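Local coordinates for hemolysin-like protein containing CBS domains (PDB 3OCO), which is of unknown function but forms the paired CBS domains of a longer UPF0053-family membrane protein, which may bind flavin adenine dinucleotide, at residues Y53-V58 against R115-I120. Sequence-based numbering, arbitrary orientation.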
loop_
_atom_site.group_PDB
_atom_site.type_symbol
_atom_site.label_atom_id
_atom_site.label_comp_id
_atom_site.label_asym_id
_atom_site.label_seq_id
_atom_site.Cartn_x
_atom_site.Cartn_y
_atom_site.Cartn_z
ATOM N N TYR A 53 9.093 4.040 2.234
ATOM C CA TYR A 53 8.636 2.796 1.610
ATOM C C TYR A 53 8.097 1.876 2.691
ATOM O O TYR A 53 8.604 1.852 3.796
ATOM C CB TYR A 53 9.757 2.099 0.824
ATOM C CG TYR A 53 10.456 2.984 -0.182
ATOM C CD1 TYR A 53 9.877 3.267 -1.399
ATOM C CD2 TYR A 53 11.708 3.527 0.091
ATOM C CE1 TYR A 53 10.517 4.079 -2.323
ATOM C CE2 TYR A 53 12.358 4.342 -0.827
ATOM C CZ TYR A 53 11.755 4.615 -2.030
ATOM O OH TYR A 53 12.393 5.422 -2.952
ATOM N N SER A 54 7.059 1.121 2.394
ATOM C CA SER A 54 6.503 0.277 3.437
ATOM C C SER A 54 7.142 -1.108 3.467
ATOM O O SER A 54 7.018 -1.842 4.452
ATOM C CB SER A 54 4.991 0.160 3.281
ATOM O OG SER A 54 4.666 -0.415 2.040
ATOM N N ARG A 55 7.813 -1.468 2.382
ATOM C CA ARG A 55 8.500 -2.758 2.304
ATOM C C ARG A 55 9.918 -2.628 1.784
ATOM O O ARG A 55 10.145 -2.032 0.731
ATOM C CB ARG A 55 7.733 -3.724 1.417
ATOM C CG ARG A 55 6.331 -3.953 1.889
ATOM C CD ARG A 55 5.682 -5.010 1.068
ATOM N NE ARG A 55 4.337 -5.283 1.535
ATOM C CZ ARG A 55 3.247 -4.860 0.914
ATOM N NH1 ARG A 55 3.371 -4.147 -0.203
ATOM N NH2 ARG A 55 2.047 -5.167 1.399
ATOM N N PHE A 56 10.863 -3.189 2.534
ATOM C CA PHE A 56 12.272 -3.156 2.153
ATOM C C PHE A 56 12.792 -4.553 1.903
ATOM O O PHE A 56 12.769 -5.402 2.796
ATOM C CB PHE A 56 13.118 -2.537 3.260
ATOM C CG PHE A 56 12.949 -1.058 3.400
ATOM C CD1 PHE A 56 13.692 -0.186 2.618
ATOM C CD2 PHE A 56 12.058 -0.533 4.322
ATOM C CE1 PHE A 56 13.539 1.192 2.749
ATOM C CE2 PHE A 56 11.901 0.840 4.459
ATOM C CZ PHE A 56 12.649 1.703 3.670
ATOM N N PRO A 57 13.277 -4.792 0.683
ATOM C CA PRO A 57 14.050 -5.996 0.384
ATOM C C PRO A 57 15.187 -6.139 1.386
ATOM O O PRO A 57 15.867 -5.140 1.714
ATOM C CB PRO A 57 14.625 -5.696 -0.994
ATOM C CG PRO A 57 13.701 -4.681 -1.578
ATOM C CD PRO A 57 13.279 -3.836 -0.436
ATOM N N VAL A 58 15.343 -7.349 1.917
ATOM C CA VAL A 58 16.429 -7.681 2.829
ATOM C C VAL A 58 17.563 -8.405 2.072
ATOM O O VAL A 58 17.316 -9.421 1.438
ATOM C CB VAL A 58 15.919 -8.588 3.969
ATOM C CG1 VAL A 58 17.079 -9.116 4.801
ATOM C CG2 VAL A 58 14.907 -7.839 4.845
ATOM N N ARG A 115 1.823 -16.310 -1.859
ATOM C CA ARG A 115 1.332 -15.397 -0.822
ATOM C C ARG A 115 2.383 -14.401 -0.365
ATOM O O ARG A 115 2.633 -14.249 0.828
ATOM C CB ARG A 115 0.774 -16.178 0.367
ATOM C CG ARG A 115 -0.325 -17.135 -0.031
ATOM C CD ARG A 115 -0.807 -17.977 1.135
ATOM N NE ARG A 115 -1.932 -18.822 0.740
ATOM C CZ ARG A 115 -3.212 -18.513 0.932
ATOM N NH1 ARG A 115 -3.545 -17.376 1.533
ATOM N NH2 ARG A 115 -4.161 -19.352 0.531
ATOM N N VAL A 116 3.007 -13.724 -1.319
ATOM C CA VAL A 116 3.968 -12.683 -0.993
ATOM C C VAL A 116 3.522 -11.385 -1.660
ATOM O O VAL A 116 2.851 -11.416 -2.688
ATOM C CB VAL A 116 5.408 -13.065 -1.443
ATOM C CG1 VAL A 116 5.854 -14.348 -0.762
ATOM C CG2 VAL A 116 5.483 -13.222 -2.954
ATOM N N PRO A 117 3.869 -10.235 -1.066
ATOM C CA PRO A 117 3.543 -8.966 -1.717
ATOM C C PRO A 117 4.757 -8.433 -2.476
ATOM O O PRO A 117 4.757 -7.315 -2.993
ATOM C CB PRO A 117 3.214 -8.048 -0.532
ATOM C CG PRO A 117 3.733 -8.778 0.721
ATOM C CD PRO A 117 4.455 -10.013 0.262
HETATM N N MSE A 118 5.810 -9.239 -2.546
HETATM C CA MSE A 118 6.987 -8.808 -3.274
HETATM C C MSE A 118 7.549 -9.883 -4.183
HETATM O O MSE A 118 7.776 -11.014 -3.767
HETATM C CB MSE A 118 8.070 -8.285 -2.337
HETATM C CG MSE A 118 9.331 -7.876 -3.097
HETATM SE SE MSE A 118 10.544 -6.774 -2.075
HETATM C CE MSE A 118 11.643 -8.126 -1.217
ATOM N N ALA A 119 7.751 -9.511 -5.436
ATOM C CA ALA A 119 8.445 -10.359 -6.382
ATOM C C ALA A 119 9.799 -9.735 -6.649
ATOM O O ALA A 119 9.905 -8.514 -6.795
ATOM C CB ALA A 119 7.662 -10.453 -7.655
ATOM N N ILE A 120 10.837 -10.565 -6.700
ATOM C CA ILE A 120 12.157 -10.069 -7.034
ATOM C C ILE A 120 12.461 -10.497 -8.458
ATOM O O ILE A 120 12.412 -11.696 -8.774
ATOM C CB ILE A 120 13.252 -10.613 -6.064
ATOM C CG1 ILE A 120 13.128 -9.987 -4.676
ATOM C CG2 ILE A 120 14.612 -10.246 -6.563
ATOM C CD1 ILE A 120 11.821 -10.217 -4.003
#
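R55, at the start of strand 55-60, lays its guanidinium group against the ring of P117, and two residues further on P57 meets the selenium-bearing end of M118. These two pairs carry the contact between 53-58 and 115-120, and they illustrate how two similar domains can be joined largely through side chains while their backbones stay well apart: the nearest CA atoms, of R55 and M118, are 8.4 Å from each other. In R55 the chain leaves with CG beside the backbone N (chi1 -58°) and then runs extended to NE, which carries the flat group across to the other domain. There CB of P117 sits over the centre of one guanidinium face, 3.5 Å from CZ of R55, while CG of P117 lies 3.6 Å from NE of R55. This is van der Waals packing of a proline methylene on the flat face of a charged group; NH1 of R55 makes a long, weak ion pair with D134. F56 points away and packs on helix 41-51 within its own domain. P57 presents one face of its ring to M118, a selenomethionine whose side chain crosses it at about a right angle. CG of P57 is 3.8 Å from SE of M118. The bend at chi3 (89°) folds the terminal methyl over the proline, where CE of M118 comes within 3.6 Å of CA of P57. Y70 of strand 66-72 touches R55, P117 and M118, so it lines the same interface. Just upstream, R115 closes helix 104-113 with a Schellman motif, from which the chain runs through P117 into strand 119-122. Strand 55-60 of one CBS domain thus faces the entry to strand 119-122 of the other, the intramolecular sheet-against-sheet packing characteristic of the tandem CBS, or Bateman, module.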